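Local structure of leucine aminopeptidase (Legionella pneumophila, 5GNE) at residues A138-D146 with K155-K163; V162-S172 with A237-V248. The protein probably acts as a zinc-dependent exopeptidase of the M28 family, removing residues from the amino end of peptides. All coordinates share one frame; numbering follows the deposited sequence.

Interaction 1 (A138-D146 with K155-K163)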
loop_
_atom_site.group_PDB
_atom_site.type_symbol
_atom_site.label_atom_id
_atom_site.label_comp_id
_atom_site.label_asym_id
_atom_site.label_seq_id
_atom_site.Cartn_x
_atom_site.Cartn_y
_atom_site.Cartn_z
ATOM N N ALA A 138 14.531 -0.973 0.704
ATOM C CA ALA A 138 14.031 0.300 1.196
ATOM C C ALA A 138 15.039 1.398 0.890
ATOM O O ALA A 138 14.673 2.456 0.384
ATOM C CB ALA A 138 13.739 0.227 2.683
ATOM N N GLN A 139 16.310 1.142 1.179
ATOM C CA GLN A 139 17.349 2.140 0.906
ATOM C C GLN A 139 17.433 2.464 -0.568
ATOM O O GLN A 139 17.588 3.621 -0.951
ATOM C CB GLN A 139 18.713 1.680 1.423
ATOM C CG GLN A 139 18.721 1.527 2.918
ATOM C CD GLN A 139 19.961 0.866 3.438
ATOM O OE1 GLN A 139 20.503 -0.048 2.818
ATOM N NE2 GLN A 139 20.425 1.321 4.593
ATOM N N TRP A 140 17.355 1.428 -1.388
ATOM C CA TRP A 140 17.309 1.587 -2.834
ATOM C C TRP A 140 16.209 2.570 -3.272
ATOM O O TRP A 140 16.452 3.516 -4.025
ATOM C CB TRP A 140 17.122 0.222 -3.492
ATOM C CG TRP A 140 17.187 0.274 -4.969
ATOM C CD1 TRP A 140 18.317 0.305 -5.741
ATOM C CD2 TRP A 140 16.081 0.284 -5.876
ATOM N NE1 TRP A 140 17.980 0.339 -7.066
ATOM C CE2 TRP A 140 16.616 0.336 -7.182
ATOM C CE3 TRP A 140 14.689 0.258 -5.712
ATOM C CZ2 TRP A 140 15.811 0.357 -8.323
ATOM C CZ3 TRP A 140 13.885 0.289 -6.848
ATOM C CH2 TRP A 140 14.450 0.341 -8.136
ATOM N N PHE A 141 14.999 2.327 -2.794
ATOM C CA PHE A 141 13.855 3.135 -3.158
ATOM C C PHE A 141 14.099 4.599 -2.852
ATOM O O PHE A 141 13.865 5.462 -3.701
ATOM C CB PHE A 141 12.610 2.642 -2.408
ATOM C CG PHE A 141 11.376 3.452 -2.669
ATOM C CD1 PHE A 141 11.071 4.549 -1.870
ATOM C CD2 PHE A 141 10.509 3.097 -3.687
ATOM C CE1 PHE A 141 9.937 5.303 -2.095
ATOM C CE2 PHE A 141 9.357 3.822 -3.925
ATOM C CZ PHE A 141 9.066 4.941 -3.124
ATOM N N LYS A 142 14.617 4.868 -1.653
ATOM C CA LYS A 142 14.860 6.240 -1.204
ATOM C C LYS A 142 15.821 6.914 -2.164
ATOM O O LYS A 142 15.623 8.050 -2.594
ATOM C CB LYS A 142 15.418 6.274 0.223
ATOM C CG LYS A 142 15.373 7.678 0.841
ATOM C CD LYS A 142 16.243 7.835 2.083
ATOM C CE LYS A 142 16.156 9.259 2.621
ATOM N NZ LYS A 142 16.973 10.216 1.808
ATOM N N GLN A 143 16.880 6.199 -2.477
ATOM C CA GLN A 143 17.916 6.725 -3.344
ATOM C C GLN A 143 17.409 6.927 -4.774
ATOM O O GLN A 143 17.823 7.877 -5.442
ATOM C CB GLN A 143 19.126 5.802 -3.287
ATOM C CG GLN A 143 20.026 5.856 -4.474
ATOM C CD GLN A 143 21.014 4.727 -4.430
ATOM O OE1 GLN A 143 21.868 4.676 -3.545
ATOM N NE2 GLN A 143 20.877 3.780 -5.352
ATOM N N GLN A 144 16.509 6.056 -5.242
ATOM C CA GLN A 144 15.882 6.257 -6.562
ATOM C C GLN A 144 15.117 7.580 -6.605
ATOM O O GLN A 144 15.099 8.272 -7.619
ATOM C CB GLN A 144 14.925 5.123 -6.922
ATOM C CG GLN A 144 15.554 3.765 -7.063
ATOM C CD GLN A 144 16.576 3.710 -8.175
ATOM O OE1 GLN A 144 17.766 3.564 -7.914
ATOM N NE2 GLN A 144 16.120 3.835 -9.421
ATOM N N PHE A 145 14.494 7.937 -5.490
ATOM C CA PHE A 145 13.765 9.190 -5.433
ATOM C C PHE A 145 14.749 10.350 -5.390
ATOM O O PHE A 145 14.667 11.264 -6.209
ATOM C CB PHE A 145 12.840 9.245 -4.209
ATOM C CG PHE A 145 12.073 10.537 -4.090
ATOM C CD1 PHE A 145 10.847 10.686 -4.720
ATOM C CD2 PHE A 145 12.587 11.613 -3.367
ATOM C CE1 PHE A 145 10.138 11.891 -4.619
ATOM C CE2 PHE A 145 11.886 12.814 -3.262
ATOM C CZ PHE A 145 10.666 12.953 -3.891
ATOM N N ASP A 146 15.686 10.296 -4.446
ATOM C CA ASP A 146 16.692 11.343 -4.288
ATOM C C ASP A 146 17.417 11.628 -5.598
ATOM O O ASP A 146 17.584 12.792 -5.994
ATOM C CB ASP A 146 17.707 10.955 -3.210
ATOM C CG ASP A 146 17.071 10.710 -1.864
ATOM O OD1 ASP A 146 15.978 11.264 -1.605
ATOM O OD2 ASP A 146 17.667 9.951 -1.067
ATOM N N LYS A 155 14.341 20.998 -5.979
ATOM C CA LYS A 155 14.765 21.216 -4.590
ATOM C C LYS A 155 13.555 21.141 -3.699
ATOM O O LYS A 155 13.625 21.145 -2.471
ATOM C CB LYS A 155 15.440 22.581 -4.435
ATOM C CG LYS A 155 16.669 22.774 -5.305
ATOM C CD LYS A 155 17.817 21.897 -4.841
ATOM C CE LYS A 155 19.091 22.160 -5.643
ATOM N NZ LYS A 155 18.997 21.672 -7.051
ATOM N N ASP A 156 12.444 21.002 -4.391
ATOM C CA ASP A 156 11.090 21.180 -3.916
ATOM C C ASP A 156 10.593 19.931 -3.152
ATOM O O ASP A 156 9.393 19.709 -3.003
ATOM C CB ASP A 156 10.232 21.461 -5.150
ATOM C CG ASP A 156 8.876 21.958 -4.816
ATOM O OD1 ASP A 156 8.664 22.356 -3.655
ATOM O OD2 ASP A 156 8.011 21.924 -5.715
ATOM N N VAL A 157 11.535 19.132 -2.656
ATOM C CA VAL A 157 11.285 17.748 -2.288
ATOM C C VAL A 157 11.747 17.400 -0.878
ATOM O O VAL A 157 12.380 18.202 -0.196
ATOM C CB VAL A 157 11.991 16.777 -3.250
ATOM C CG1 VAL A 157 11.487 16.973 -4.647
ATOM C CG2 VAL A 157 13.503 16.996 -3.202
ATOM N N GLU A 158 11.378 16.200 -0.441
ATOM C CA GLU A 158 11.842 15.668 0.827
ATOM C C GLU A 158 11.798 14.141 0.761
ATOM O O GLU A 158 10.984 13.573 0.010
ATOM C CB GLU A 158 10.964 16.206 1.939
ATOM C CG GLU A 158 11.628 16.419 3.266
ATOM C CD GLU A 158 10.647 17.001 4.271
ATOM O OE1 GLU A 158 9.585 17.514 3.836
ATOM O OE2 GLU A 158 10.949 16.977 5.485
ATOM N N SER A 159 12.708 13.473 1.467
ATOM C CA SER A 159 12.624 12.016 1.636
ATOM C C SER A 159 13.185 11.606 2.991
ATOM O O SER A 159 14.234 12.077 3.396
ATOM C CB SER A 159 13.344 11.272 0.504
ATOM O OG SER A 159 14.749 11.409 0.600
ATOM N N TYR A 160 12.472 10.737 3.702
ATOM C CA TYR A 160 12.952 10.240 4.988
ATOM C C TYR A 160 12.492 8.839 5.301
ATOM O O TYR A 160 11.467 8.386 4.804
ATOM C CB TYR A 160 12.527 11.167 6.113
ATOM C CG TYR A 160 11.080 11.567 6.083
ATOM C CD1 TYR A 160 10.640 12.589 5.243
ATOM C CD2 TYR A 160 10.145 10.950 6.903
ATOM C CE1 TYR A 160 9.305 12.978 5.224
ATOM C CE2 TYR A 160 8.816 11.337 6.893
ATOM C CZ TYR A 160 8.397 12.350 6.058
ATOM O OH TYR A 160 7.073 12.741 6.046
ATOM N N PHE A 161 13.268 8.147 6.124
ATOM C CA PHE A 161 12.846 6.883 6.687
ATOM C C PHE A 161 11.872 7.098 7.815
ATOM O O PHE A 161 11.993 8.053 8.568
ATOM C CB PHE A 161 14.042 6.093 7.175
ATOM C CG PHE A 161 14.974 5.726 6.085
ATOM C CD1 PHE A 161 14.595 4.803 5.127
ATOM C CD2 PHE A 161 16.224 6.331 5.986
ATOM C CE1 PHE A 161 15.450 4.463 4.092
ATOM C CE2 PHE A 161 17.092 5.998 4.945
ATOM C CZ PHE A 161 16.706 5.061 3.998
ATOM N N VAL A 162 10.895 6.206 7.919
ATOM C CA VAL A 162 10.071 6.104 9.102
ATOM C C VAL A 162 10.263 4.721 9.724
ATOM O O VAL A 162 9.931 3.714 9.122
ATOM C CB VAL A 162 8.603 6.346 8.798
ATOM C CG1 VAL A 162 7.758 6.030 10.038
ATOM C CG2 VAL A 162 8.398 7.806 8.350
ATOM N N LYS A 163 10.862 4.710 10.910
ATOM C CA LYS A 163 11.208 3.519 11.669
ATOM C C LYS A 163 10.009 2.597 11.814
ATOM O O LYS A 163 8.910 3.052 12.098
ATOM C CB LYS A 163 11.677 3.959 13.066
ATOM C CG LYS A 163 12.938 3.346 13.621
ATOM C CD LYS A 163 13.283 4.017 14.966
ATOM C CE LYS A 163 13.702 5.493 14.776
ATOM N NZ LYS A 163 14.365 6.144 15.963
#
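Helix 132-151 packs on the outermost strand, 157-164, of the mixed sheet in this alpha/beta zinc exopeptidase, and Lys142, Asp146 and Ser159 form the polar centre of the contact. The helix and strand segments run nearly antiparallel, at 172°, with axes 9.1 Å apart. Ser159 OG serves both helix residues. It accepts a bond from Lys142 NZ at 2.8 Å and donates one to Asp146 OD1 at 2.5 Å, using the syn lone pair of that oxygen. Lys142 NZ also makes a salt bridge with Asp146 OD2 at 3.0 Å, on the syn side and 19° out of the carboxylate plane. The carboxylate is thus gripped through both oxygens. The Lys142 chain is extended until its last torsion, where it bends (chi4 -77°) and brings the ammonium group to the serine. The shared charge network probably steadies the ionised forms of Lys142 and Asp146.

Apolar contacts lie on either side along the strand. Lys142 CD meets the Phe161 ring at CZ, 3.4 Å away, and the two side chains cross at about a right angle. Gln139 CG touches the same ring. At the other end, Phe145 presents CE2 to Val157 CB at 4.0 Å, with the valine at the ring edge. The two side chains pass in opposite directions.

Behind this layer, Phe145 also meets Phe220 of helix 202-221 and Thr175 of strand 170-177. Val157 touches Phe220 too. Strand 157-164 is hydrogen-bonded to strand 170-177, and Tyr160 and Val162 reach Asp251 of helix 243-254.

Interaction 2 (V162-S172 with A237-V248). With ZN (zinc ion), chain C.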
loop_
_atom_site.group_PDB
_atom_site.type_symbol
_atom_site.label_atom_id
_atom_site.label_comp_id
_atom_site.label_asym_id
_atom_site.label_seq_id
_atom_site.Cartn_x
_atom_site.Cartn_y
_atom_site.Cartn_z
ATOM N N VAL A 162 10.895 6.206 7.919
ATOM C CA VAL A 162 10.071 6.104 9.102
ATOM C C VAL A 162 10.263 4.721 9.724
ATOM O O VAL A 162 9.931 3.714 9.122
ATOM C CB VAL A 162 8.603 6.346 8.798
ATOM C CG1 VAL A 162 7.758 6.030 10.038
ATOM C CG2 VAL A 162 8.398 7.806 8.350
ATOM N N LYS A 163 10.862 4.710 10.910
ATOM C CA LYS A 163 11.208 3.519 11.669
ATOM C C LYS A 163 10.009 2.597 11.814
ATOM O O LYS A 163 8.910 3.052 12.098
ATOM C CB LYS A 163 11.677 3.959 13.066
ATOM C CG LYS A 163 12.938 3.346 13.621
ATOM C CD LYS A 163 13.283 4.017 14.966
ATOM C CE LYS A 163 13.702 5.493 14.776
ATOM N NZ LYS A 163 14.365 6.144 15.963
ATOM N N THR A 164 10.219 1.297 11.657
ATOM C CA THR A 164 9.122 0.348 11.838
ATOM C C THR A 164 9.153 -0.115 13.285
ATOM O O THR A 164 9.300 -1.295 13.588
ATOM C CB THR A 164 9.199 -0.833 10.828
ATOM O OG1 THR A 164 9.294 -0.295 9.507
ATOM C CG2 THR A 164 7.925 -1.692 10.877
ATOM N N GLY A 165 8.984 0.858 14.176
ATOM C CA GLY A 165 9.109 0.637 15.603
ATOM C C GLY A 165 10.434 -0.021 15.923
ATOM O O GLY A 165 11.469 0.292 15.334
ATOM N N ASN A 166 10.401 -0.957 16.857
ATOM C CA ASN A 166 11.636 -1.640 17.228
ATOM C C ASN A 166 11.534 -3.102 16.862
ATOM O O ASN A 166 12.360 -3.909 17.259
ATOM C CB ASN A 166 11.937 -1.479 18.725
ATOM C CG ASN A 166 12.644 -0.166 19.048
ATOM O OD1 ASN A 166 13.474 0.319 18.277
ATOM N ND2 ASN A 166 12.322 0.405 20.201
ATOM N N LYS A 167 10.524 -3.432 16.070
ATOM C CA LYS A 167 10.272 -4.828 15.754
ATOM C C LYS A 167 10.924 -5.290 14.471
ATOM O O LYS A 167 11.213 -6.473 14.332
ATOM C CB LYS A 167 8.761 -5.081 15.690
ATOM C CG LYS A 167 8.005 -4.339 16.778
ATOM C CD LYS A 167 6.520 -4.620 16.746
ATOM C CE LYS A 167 6.108 -5.561 17.880
ATOM N NZ LYS A 167 4.631 -5.878 17.896
ATOM N N PHE A 168 11.119 -4.376 13.523
ATOM C CA PHE A 168 11.636 -4.754 12.201
ATOM C C PHE A 168 12.699 -3.805 11.662
ATOM O O PHE A 168 12.489 -2.597 11.605
ATOM C CB PHE A 168 10.473 -4.865 11.216
ATOM C CG PHE A 168 9.533 -6.003 11.514
ATOM C CD1 PHE A 168 9.891 -7.314 11.222
ATOM C CD2 PHE A 168 8.324 -5.776 12.150
ATOM C CE1 PHE A 168 9.020 -8.379 11.505
ATOM C CE2 PHE A 168 7.455 -6.832 12.442
ATOM C CZ PHE A 168 7.800 -8.131 12.121
ATOM N N ILE A 169 13.834 -4.357 11.244
ATOM C CA ILE A 169 14.939 -3.530 10.762
ATOM C C ILE A 169 14.622 -2.788 9.458
ATOM O O ILE A 169 15.243 -1.783 9.143
ATOM C CB ILE A 169 16.236 -4.364 10.581
ATOM C CG1 ILE A 169 15.991 -5.602 9.722
ATOM C CG2 ILE A 169 16.806 -4.778 11.922
ATOM C CD1 ILE A 169 17.274 -6.312 9.311
ATOM N N GLN A 170 13.662 -3.277 8.693
ATOM C CA GLN A 170 13.300 -2.608 7.449
ATOM C C GLN A 170 12.438 -1.371 7.723
ATOM O O GLN A 170 11.369 -1.471 8.312
ATOM C CB GLN A 170 12.565 -3.588 6.530
ATOM C CG GLN A 170 12.072 -2.999 5.229
ATOM C CD GLN A 170 11.144 -3.948 4.511
ATOM O OE1 GLN A 170 10.065 -4.258 5.000
ATOM N NE2 GLN A 170 11.558 -4.420 3.359
ATOM N N PRO A 171 12.893 -0.191 7.281
ATOM C CA PRO A 171 12.099 1.017 7.511
ATOM C C PRO A 171 11.156 1.287 6.350
ATOM O O PRO A 171 11.372 0.760 5.246
ATOM C CB PRO A 171 13.157 2.114 7.577
ATOM C CG PRO A 171 14.161 1.652 6.613
ATOM C CD PRO A 171 14.184 0.133 6.657
ATOM N N SER A 172 10.146 2.115 6.583
ATOM C CA SER A 172 9.345 2.637 5.493
ATOM C C SER A 172 10.064 3.833 4.876
ATOM O O SER A 172 10.896 4.454 5.531
ATOM C CB SER A 172 7.973 3.055 6.018
ATOM O OG SER A 172 7.203 1.916 6.306
ATOM N N ALA A 237 7.212 -3.886 5.903
ATOM C CA ALA A 237 6.522 -4.852 6.745
ATOM C C ALA A 237 5.010 -4.977 6.550
ATOM O O ALA A 237 4.269 -5.288 7.509
ATOM C CB ALA A 237 6.807 -4.495 8.218
ATOM N N GLU A 238 4.536 -4.770 5.330
ATOM C CA GLU A 238 3.106 -4.963 5.088
ATOM C C GLU A 238 2.713 -6.417 5.351
ATOM O O GLU A 238 1.593 -6.707 5.757
ATOM C CB GLU A 238 2.734 -4.542 3.675
ATOM C CG GLU A 238 1.249 -4.626 3.348
ATOM C CD GLU A 238 0.839 -5.991 2.797
ATOM O OE1 GLU A 238 1.733 -6.844 2.560
ATOM O OE2 GLU A 238 -0.376 -6.212 2.594
ATOM N N GLU A 239 3.665 -7.318 5.146
ATOM C CA GLU A 239 3.433 -8.746 5.323
ATOM C C GLU A 239 3.485 -9.130 6.793
ATOM O O GLU A 239 3.368 -10.295 7.136
ATOM C CB GLU A 239 4.437 -9.563 4.477
ATOM C CG GLU A 239 4.277 -9.364 2.921
ATOM C CD GLU A 239 2.981 -9.958 2.389
ATOM O OE1 GLU A 239 2.209 -10.464 3.234
ATOM O OE2 GLU A 239 2.732 -9.945 1.148
ATOM N N ARG A 240 3.616 -8.134 7.662
ATOM C CA ARG A 240 3.601 -8.341 9.123
ATOM C C ARG A 240 2.441 -7.582 9.762
ATOM O O ARG A 240 2.642 -6.708 10.605
ATOM C CB ARG A 240 4.943 -7.884 9.748
ATOM C CG ARG A 240 6.169 -8.329 8.927
ATOM C CD ARG A 240 6.394 -9.852 9.008
ATOM N NE ARG A 240 7.531 -10.228 8.188
ATOM C CZ ARG A 240 8.230 -11.359 8.284
ATOM N NH1 ARG A 240 7.950 -12.263 9.213
ATOM N NH2 ARG A 240 9.249 -11.557 7.455
ATOM N N GLY A 241 1.223 -7.895 9.347
ATOM C CA GLY A 241 0.047 -7.228 9.874
ATOM C C GLY A 241 -0.015 -5.733 9.620
ATOM O O GLY A 241 -0.467 -4.959 10.470
ATOM N N LEU A 242 0.482 -5.325 8.459
ATOM C CA LEU A 242 0.384 -3.931 8.007
ATOM C C LEU A 242 1.099 -2.948 8.922
ATOM O O LEU A 242 0.769 -1.764 8.948
ATOM C CB LEU A 242 -1.086 -3.500 7.863
ATOM C CG LEU A 242 -2.052 -4.503 7.223
ATOM C CD1 LEU A 242 -3.442 -3.882 7.061
ATOM C CD2 LEU A 242 -1.518 -5.028 5.922
ATOM N N ILE A 243 2.101 -3.414 9.652
ATOM C CA ILE A 243 2.682 -2.556 10.685
ATOM C C ILE A 243 3.481 -1.367 10.115
ATOM O O ILE A 243 3.482 -0.296 10.729
ATOM C CB ILE A 243 3.552 -3.370 11.688
ATOM C CG1 ILE A 243 3.908 -2.497 12.906
ATOM C CG2 ILE A 243 4.782 -3.925 11.013
ATOM C CD1 ILE A 243 4.764 -3.176 13.979
ATOM N N GLY A 244 4.116 -1.518 8.946
ATOM C CA GLY A 244 4.849 -0.396 8.367
ATOM C C GLY A 244 3.987 0.840 8.124
ATOM O O GLY A 244 4.293 1.937 8.662
ATOM N N SER A 245 2.896 0.683 7.368
ATOM C CA SER A 245 1.975 1.788 7.113
ATOM C C SER A 245 1.297 2.280 8.401
ATOM O O SER A 245 0.887 3.435 8.482
ATOM C CB SER A 245 0.888 1.396 6.102
ATOM O OG SER A 245 0.295 0.159 6.428
ATOM N N GLY A 246 1.133 1.390 9.374
ATOM C CA GLY A 246 0.709 1.784 10.708
ATOM C C GLY A 246 1.554 2.944 11.206
ATOM O O GLY A 246 1.067 4.050 11.456
ATOM N N TYR A 247 2.849 2.692 11.324
ATOM C CA TYR A 247 3.781 3.737 11.731
ATOM C C TYR A 247 3.747 4.959 10.826
ATOM O O TYR A 247 3.765 6.081 11.322
ATOM C CB TYR A 247 5.192 3.164 11.814
ATOM C CG TYR A 247 5.334 2.278 13.020
ATOM C CD1 TYR A 247 5.107 2.795 14.299
ATOM C CD2 TYR A 247 5.681 0.941 12.903
ATOM C CE1 TYR A 247 5.234 2.004 15.423
ATOM C CE2 TYR A 247 5.811 0.146 14.022
ATOM C CZ TYR A 247 5.585 0.686 15.282
ATOM O OH TYR A 247 5.710 -0.091 16.402
ATOM N N VAL A 248 3.686 4.749 9.511
ATOM C CA VAL A 248 3.638 5.889 8.602
ATOM C C VAL A 248 2.393 6.769 8.853
ATOM O O VAL A 248 2.488 8.005 8.859
ATOM C CB VAL A 248 3.692 5.449 7.133
ATOM C CG1 VAL A 248 3.468 6.636 6.224
ATOM C CG2 VAL A 248 5.038 4.814 6.830
HETATM ZN ZN ZN C . 0.469 -9.715 0.575
HETATM O O HOH W 1 -1.272 -8.615 0.626
#
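Tyr247 of helix 243-254 lays one ring face against the turn that joins strands 157-164 and 170-177 in the mixed sheet of the M28 peptidase fold. Gly165 N sits over this face, 3.3 Å above the ring plane and offset toward the rim. Gly165 has positive phi, and its CA lies 3.5 Å from Tyr247 CZ. Beside it, Thr164 CG2 touches Ile243 CG2 at 3.9 Å. Thr164 OG1 donates a hydrogen bond to Gln170 O at 2.7 Å, tying the turn across its base.

The Phe168 ring packs on Arg240, with Ala237 and Ile243 beside it. Arg240 CG lies over the Phe168 ring face, 4.0 Å from the centroid, as a CH-pi contact. The arginine chain bends at chi2 (-70°), and its guanidinium plane is 37° from the ring. Arg240 NH2 makes a salt bridge with Asp196. Further along, Ser172 CB packs on Val248 CG2 at 3.5 Å, while Ser172 OG bonds Ala236 N.

The same loop carries Glu239, whose OE2 binds a zinc ion, with Asp204 and His344 completing the protein ligands. Glu238 OE2 accepts a bond from the zinc-bound water. Gln170 steadies the start of this loop. Its NE2 bonds Gly134 O and Arg127 O, and its OE1 accepts a hydrogen bond from Ala237 N at 3.0 Å, with an N-H...O angle of 153°.

How the interactions relate
Interactions 1 and 2 follow each other along strand 157-164 and share Val162 and Lys163. Their centres are about 16 Å apart. They touch through Phe161 and Pro171, where Phe161 CD1 lies 3.5 Å from Pro171 CG, and through Ala138, whose CB is 3.5 Å from Pro171 O. The helix of interaction 1 thus meets strand 170-177 next to the turn of interaction 2. Interaction 2 lies nearer the active site and includes the zinc ligand Glu239; the Gln170 side chain is about 7 Å from that of His191, a ligand of the other zinc ion. Interaction 1 lies at the surface, but its Ala138 side chain is still about 11 Å from that of His191.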